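Local coordinates for uncharacterized protein (Parabacteroides merdae ATCC 43184, PDB 4OPW) that is of unknown function but, as a putative adhesin with a head GIN domain, may take part in cell adhesion, at residues 24-27 and 28-32; 49-52 and 53-56. All coordinates share one frame; numbering follows the deposited sequence.

Interaction 1 of 2, residues 24-27 and 28-32. With EDO (1,2-ethanediol), chain C.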
ATOM      1  N   ILE A  24      -2.843  -8.637   7.094  1.00 15.07           N
ATOM      2  CA  ILE A  24      -1.401  -8.820   7.219  1.00 15.38           C
ATOM      3  C   ILE A  24      -0.765  -7.600   7.886  1.00 20.72           C
ATOM      4  O   ILE A  24      -1.113  -6.466   7.550  1.00 19.72           O
ATOM      5  CB  ILE A  24      -0.756  -9.071   5.813  1.00 18.73           C
ATOM      6  CG1 ILE A  24      -1.310 -10.349   5.136  1.00 19.43           C
ATOM      7  CG2 ILE A  24       0.800  -9.140   5.909  1.00 19.87           C
ATOM      8  CD1 ILE A  24      -1.004 -10.470   3.580  1.00 20.38           C
ATOM      9  N   LYS A  25       0.183  -7.841   8.796  1.00 18.57           N
ATOM     10  CA  LYS A  25       0.952  -6.790   9.466  1.00 18.70           C
ATOM     11  C   LYS A  25       2.396  -7.221   9.583  1.00 21.38           C
ATOM     12  O   LYS A  25       2.678  -8.319  10.060  1.00 21.07           O
ATOM     13  CB  LYS A  25       0.356  -6.453  10.841  1.00 22.18           C
ATOM     14  CG  LYS A  25       1.010  -5.294  11.581  1.00 44.51           C
ATOM     15  CD  LYS A  25       0.233  -5.000  12.864  1.00 61.28           C
ATOM     16  CE  LYS A  25       0.876  -3.966  13.751  1.00 76.35           C
ATOM     17  NZ  LYS A  25       0.107  -3.770  15.011  1.00 87.17           N
ATOM     18  N   PHE A  26       3.323  -6.373   9.142  1.00 16.89           N
ATOM     19  CA  PHE A  26       4.752  -6.685   9.290  1.00 17.53           C
ATOM     20  C   PHE A  26       5.555  -5.392   9.227  1.00 22.49           C
ATOM     21  O   PHE A  26       5.111  -4.405   8.634  1.00 22.03           O
ATOM     22  CB  PHE A  26       5.247  -7.717   8.240  1.00 19.85           C
ATOM     23  CG  PHE A  26       5.154  -7.311   6.778  1.00 22.12           C
ATOM     24  CD1 PHE A  26       3.920  -7.062   6.183  1.00 24.17           C
ATOM     25  CD2 PHE A  26       6.284  -7.317   5.968  1.00 27.21           C
ATOM     26  CE1 PHE A  26       3.829  -6.696   4.837  1.00 25.48           C
ATOM     27  CE2 PHE A  26       6.188  -7.010   4.602  1.00 29.41           C
ATOM     28  CZ  PHE A  26       4.963  -6.661   4.058  1.00 26.91           C
ATOM     29  N   ASP A  27       6.738  -5.416   9.837  1.00 19.41           N
ATOM     30  CA  ASP A  27       7.625  -4.273   9.952  1.00 19.24           C
ATOM     31  C   ASP A  27       9.049  -4.759   9.821  1.00 24.73           C
ATOM     32  O   ASP A  27       9.500  -5.539  10.648  1.00 28.54           O
ATOM     33  CB  ASP A  27       7.386  -3.594  11.330  1.00 21.46           C
ATOM     34  CG  ASP A  27       8.154  -2.317  11.624  1.00 32.36           C
ATOM     35  OD1 ASP A  27       8.728  -1.736  10.684  1.00 29.26           O
ATOM     36  OD2 ASP A  27       8.074  -1.835  12.772  1.00 43.43           O
ATOM     37  N   GLY A  28       9.738  -4.318   8.781  1.00 18.84           N
ATOM     38  CA  GLY A  28      11.134  -4.697   8.559  1.00 17.94           C
ATOM     39  C   GLY A  28      11.405  -4.926   7.093  1.00 19.60           C
ATOM     40  O   GLY A  28      10.469  -4.913   6.285  1.00 18.13           O
ATOM     41  N   VAL A  29      12.682  -5.153   6.749  1.00 15.79           N
ATOM     42  CA  VAL A  29      13.095  -5.313   5.365  1.00 16.56           C
ATOM     43  C   VAL A  29      12.801  -6.757   4.919  1.00 20.06           C
ATOM     44  O   VAL A  29      13.693  -7.607   4.828  1.00 20.23           O
ATOM     45  CB  VAL A  29      14.551  -4.857   5.135  1.00 20.28           C
ATOM     46  CG1 VAL A  29      14.890  -4.892   3.640  1.00 20.53           C
ATOM     47  CG2 VAL A  29      14.754  -3.447   5.701  1.00 20.32           C
ATOM     48  N   ILE A  30      11.504  -7.002   4.644  1.00 16.67           N
ATOM     49  CA  ILE A  30      10.988  -8.312   4.255  1.00 16.06           C
ATOM     50  C   ILE A  30      10.389  -8.203   2.876  1.00 19.85           C
ATOM     51  O   ILE A  30       9.674  -7.248   2.605  1.00 20.87           O
ATOM     52  CB  ILE A  30       9.922  -8.781   5.305  1.00 19.35           C
ATOM     53  CG1 ILE A  30      10.570  -9.011   6.703  1.00 19.54           C
ATOM     54  CG2 ILE A  30       9.125 -10.022   4.830  1.00 21.34           C
ATOM     55  CD1 ILE A  30       9.567  -9.001   7.851  1.00 27.81           C
ATOM     56  N   ASP A  31      10.681  -9.179   2.005  1.00 16.58           N
ATOM     57  CA  ASP A  31      10.058  -9.289   0.696  1.00 15.31           C
ATOM     58  C   ASP A  31       8.839 -10.161   0.874  1.00 18.93           C
ATOM     59  O   ASP A  31       8.989 -11.369   1.028  1.00 19.75           O
ATOM     60  CB  ASP A  31      11.055  -9.881  -0.317  1.00 18.40           C
ATOM     61  CG  ASP A  31      12.257  -8.969  -0.440  1.00 30.50           C
ATOM     62  OD1 ASP A  31      12.078  -7.821  -0.905  1.00 29.47           O
ATOM     63  OD2 ASP A  31      13.342  -9.327   0.109  1.00 34.90           O
ATOM     64  N   PHE A  32       7.643  -9.565   0.929  1.00 14.85           N
ATOM     65  CA  PHE A  32       6.412 -10.311   1.198  1.00 13.58           C
ATOM     66  C   PHE A  32       5.593 -10.484  -0.088  1.00 18.82           C
ATOM     67  O   PHE A  32       5.107  -9.501  -0.653  1.00 18.78           O
ATOM     68  CB  PHE A  32       5.577  -9.597   2.296  1.00 14.90           C
ATOM     69  CG  PHE A  32       4.520 -10.448   2.967  1.00 15.81           C
ATOM     70  CD1 PHE A  32       3.417 -10.908   2.254  1.00 19.07           C
ATOM     71  CD2 PHE A  32       4.569 -10.691   4.340  1.00 16.90           C
ATOM     72  CE1 PHE A  32       2.434 -11.692   2.877  1.00 20.04           C
ATOM     73  CE2 PHE A  32       3.595 -11.466   4.961  1.00 19.68           C
ATOM     74  CZ  PHE A  32       2.522 -11.954   4.229  1.00 19.16           C
TER
HETATM   75  C1  EDO C 301      12.920  -8.111   9.859  1.00 34.28           C
HETATM   76  O1  EDO C 301      13.498  -7.093  10.669  1.00 37.14           O
HETATM   77  C2  EDO C 301      11.762  -8.779  10.637  1.00 32.03           C
HETATM   78  O2  EDO C 301      10.873  -7.795  11.106  1.00 28.06           O
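Phe26 and Phe32 meet inside the turn that joins strand 23-27 to strand 31-36, a corner of a fold of stacked parallel strands, consistent with a pectate-lyase-like beta-solenoid. Phe32 lies over one face of the Phe26 ring, its CD2 over the ring centre, 3.9 Å above the plane. The ring planes are inclined at 39°, with centroids 4.8 Å apart. The closest touch is Phe32 CB against Phe26 CZ at 3.5 Å. Phe26 CG sits between its backbone N and carbonyl carbon (chi1 62°), which brings the ring between Ile30 CB, 4.0 Å from Phe26 CD2 at its edge, and Phe32 over its face. Ile24 reaches Phe32 from the other direction: its CG2 makes an off-centre CH-pi contact, 4.1 Å from the ring centroid. Farther out, Phe99 packs on Ile24 and Phe26, while Val81 touches Ile30 and Phe32. The corner turns at Gly28, whose backbone angles would jam a CB against Asp27 O, and at Val29, centre of an inverse gamma turn closed by Ile30 N to Gly28 O at 2.9 Å. A 1,2-ethanediol, probably from the crystallisation liquor, sets C2 3.6 Å from Ile30 CD1 and hydrogen-bonds from O2 to Asp27 O at 2.7 Å.

Interaction 2 of 2, residues 49-52 and 53-56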
ATOM      1  N   GLU A  49      19.790 -19.849   7.269  1.00 17.97           N
ATOM      2  CA  GLU A  49      19.356 -21.116   7.875  1.00 18.46           C
ATOM      3  C   GLU A  49      19.311 -21.094   9.420  1.00 21.83           C
ATOM      4  O   GLU A  49      18.365 -21.636   9.995  1.00 20.96           O
ATOM      5  CB  GLU A  49      20.228 -22.291   7.389  1.00 20.40           C
ATOM      6  CG  GLU A  49      21.722 -22.063   7.525  1.00 29.02           C
ATOM      7  CD  GLU A  49      22.603 -23.195   7.038  1.00 47.90           C
ATOM      8  OE1 GLU A  49      22.186 -23.946   6.130  1.00 47.40           O
ATOM      9  OE2 GLU A  49      23.718 -23.334   7.581  1.00 38.46           O
ATOM     10  N   ASN A  50      20.305 -20.440  10.084  1.00 19.63           N
ATOM     11  CA  ASN A  50      20.354 -20.408  11.557  1.00 18.86           C
ATOM     12  C   ASN A  50      19.307 -19.458  12.166  1.00 20.90           C
ATOM     13  O   ASN A  50      19.147 -19.455  13.397  1.00 19.78           O
ATOM     14  CB  ASN A  50      21.770 -20.015  12.033  1.00 18.95           C
ATOM     15  CG  ASN A  50      22.147 -18.595  11.655  1.00 29.39           C
ATOM     16  OD1 ASN A  50      22.016 -18.186  10.496  1.00 21.51           O
ATOM     17  ND2 ASN A  50      22.541 -17.790  12.637  1.00 23.86           N
ATOM     18  N   LEU A  51      18.569 -18.690  11.326  1.00 16.23           N
ATOM     19  CA  LEU A  51      17.585 -17.735  11.840  1.00 15.85           C
ATOM     20  C   LEU A  51      16.140 -18.276  11.825  1.00 19.53           C
ATOM     21  O   LEU A  51      15.265 -17.663  12.452  1.00 16.57           O
ATOM     22  CB  LEU A  51      17.667 -16.397  11.073  1.00 15.40           C
ATOM     23  CG  LEU A  51      18.992 -15.631  11.255  1.00 17.49           C
ATOM     24  CD1 LEU A  51      18.957 -14.310  10.469  1.00 16.58           C
ATOM     25  CD2 LEU A  51      19.270 -15.333  12.746  1.00 15.97           C
ATOM     26  N   HIS A  52      15.892 -19.434  11.160  1.00 16.78           N
ATOM     27  CA  HIS A  52      14.530 -20.006  11.123  1.00 18.39           C
ATOM     28  C   HIS A  52      13.920 -20.196  12.534  1.00 21.83           C
ATOM     29  O   HIS A  52      12.719 -19.897  12.681  1.00 22.27           O
ATOM     30  CB  HIS A  52      14.484 -21.320  10.345  1.00 18.87           C
ATOM     31  CG  HIS A  52      14.509 -21.114   8.863  1.00 21.38           C
ATOM     32  ND1 HIS A  52      13.363 -20.759   8.162  1.00 22.44           N
ATOM     33  CD2 HIS A  52      15.550 -21.188   8.001  1.00 23.15           C
ATOM     34  CE1 HIS A  52      13.737 -20.661   6.899  1.00 21.98           C
ATOM     35  NE2 HIS A  52      15.043 -20.904   6.752  1.00 22.66           N
ATOM     36  N   PRO A  53      14.692 -20.556  13.600  1.00 18.60           N
ATOM     37  CA  PRO A  53      14.058 -20.702  14.934  1.00 19.71           C
ATOM     38  C   PRO A  53      13.505 -19.393  15.486  1.00 22.29           C
ATOM     39  O   PRO A  53      12.669 -19.433  16.385  1.00 22.32           O
ATOM     40  CB  PRO A  53      15.219 -21.202  15.816  1.00 22.17           C
ATOM     41  CG  PRO A  53      16.136 -21.878  14.866  1.00 25.21           C
ATOM     42  CD  PRO A  53      16.111 -20.987  13.655  1.00 20.46           C
ATOM     43  N   TYR A  54      13.956 -18.238  14.954  1.00 18.22           N
ATOM     44  CA  TYR A  54      13.531 -16.916  15.423  1.00 17.50           C
ATOM     45  C   TYR A  54      12.443 -16.316  14.535  1.00 19.57           C
ATOM     46  O   TYR A  54      11.953 -15.241  14.848  1.00 18.60           O
ATOM     47  CB  TYR A  54      14.737 -15.958  15.515  1.00 19.42           C
ATOM     48  CG  TYR A  54      15.865 -16.555  16.334  1.00 20.70           C
ATOM     49  CD1 TYR A  54      15.742 -16.716  17.713  1.00 22.86           C
ATOM     50  CD2 TYR A  54      16.987 -17.098  15.715  1.00 21.28           C
ATOM     51  CE1 TYR A  54      16.738 -17.352  18.462  1.00 24.44           C
ATOM     52  CE2 TYR A  54      17.990 -17.737  16.457  1.00 22.62           C
ATOM     53  CZ  TYR A  54      17.864 -17.849  17.832  1.00 29.04           C
ATOM     54  OH  TYR A  54      18.847 -18.449  18.589  1.00 26.46           O
ATOM     55  N   VAL A  55      12.036 -17.017  13.475  1.00 16.95           N
ATOM     56  CA  VAL A  55      10.984 -16.511  12.580  1.00 16.58           C
ATOM     57  C   VAL A  55       9.629 -16.627  13.292  1.00 21.97           C
ATOM     58  O   VAL A  55       9.231 -17.713  13.729  1.00 21.86           O
ATOM     59  CB  VAL A  55      11.009 -17.198  11.184  1.00 19.61           C
ATOM     60  CG1 VAL A  55       9.771 -16.825  10.355  1.00 20.17           C
ATOM     61  CG2 VAL A  55      12.282 -16.817  10.433  1.00 19.49           C
ATOM     62  N   ASN A  56       8.952 -15.466  13.437  1.00 18.89           N
ATOM     63  CA  ASN A  56       7.642 -15.367  14.077  1.00 18.46           C
ATOM     64  C   ASN A  56       6.526 -15.345  13.032  1.00 21.23           C
ATOM     65  O   ASN A  56       6.517 -14.476  12.173  1.00 20.61           O
ATOM     66  CB  ASN A  56       7.570 -14.079  14.941  1.00 20.30           C
ATOM     67  CG  ASN A  56       6.269 -13.892  15.691  1.00 29.78           C
ATOM     68  OD1 ASN A  56       5.681 -14.833  16.231  1.00 25.51           O
ATOM     69  ND2 ASN A  56       5.790 -12.656  15.752  1.00 27.55           N
TER
HETATM   70  O   HOH W   1      10.106 -20.461  13.437  1.00 34.67           O
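Leu51 and Tyr54 are joined through a short 3-10 turn that leads from the loop after strand 42-46 into strand 55-60. Two backbone hydrogen bonds between residues three apart define the turn. Tyr54 N gives to Leu51 O at 2.9 Å, with an N-H...O angle of 150°, and Val55 N gives to His52 O at 3.1 Å in a straighter bond of 162°. Both donors stand above the plane of the carbonyl they use. Among the apolar contacts, Leu51 CD2 lies 4.1 Å from Tyr54 CD2, the two side chains crossing at about a right angle; Val5 of strand 4-6 touches both. Tyr54 CG is turned back beside its own backbone N (chi1 -53°), bringing the ring edge to Asn50 O, 3.7 Å from CE2. Pro53 CD packs against the same carbonyl oxygen, Asn50 O, at 3.4 Å. Polar side chains tie the turn to the N-terminal part of the chain: Asn50 ND2 bonds to Lys6 O and OD1 to Asn8 N, Glu49 OE2 to Asn8 ND2, and His52 NE2 to Ser12 O. Water adds a bridge where the turn becomes strand, donating to His52 O at 2.8 Å and to Val55 O at 2.9 Å.

Interaction 1 is a buried contact, its centre about 12 Å from the centre of the chain, whereas interaction 2 is a surface contact with its centre about 27 Å from it. Both reach the same mixed sheet: residues 24-27 belong to an inner strand, flanked by 63-66 and 90-94, while residues 55-56 begin the outermost strand at one end. Their centres lie about 15 Å apart and their nearest atoms about 8 Å, so they do not touch. Chemistry follows place. At 24-32, apolar side chains fill the inside of a corner with no hydrogen bond between the segments; at 49-56, backbone bonds and a bridging water join the segments, and polar side chains bond outward.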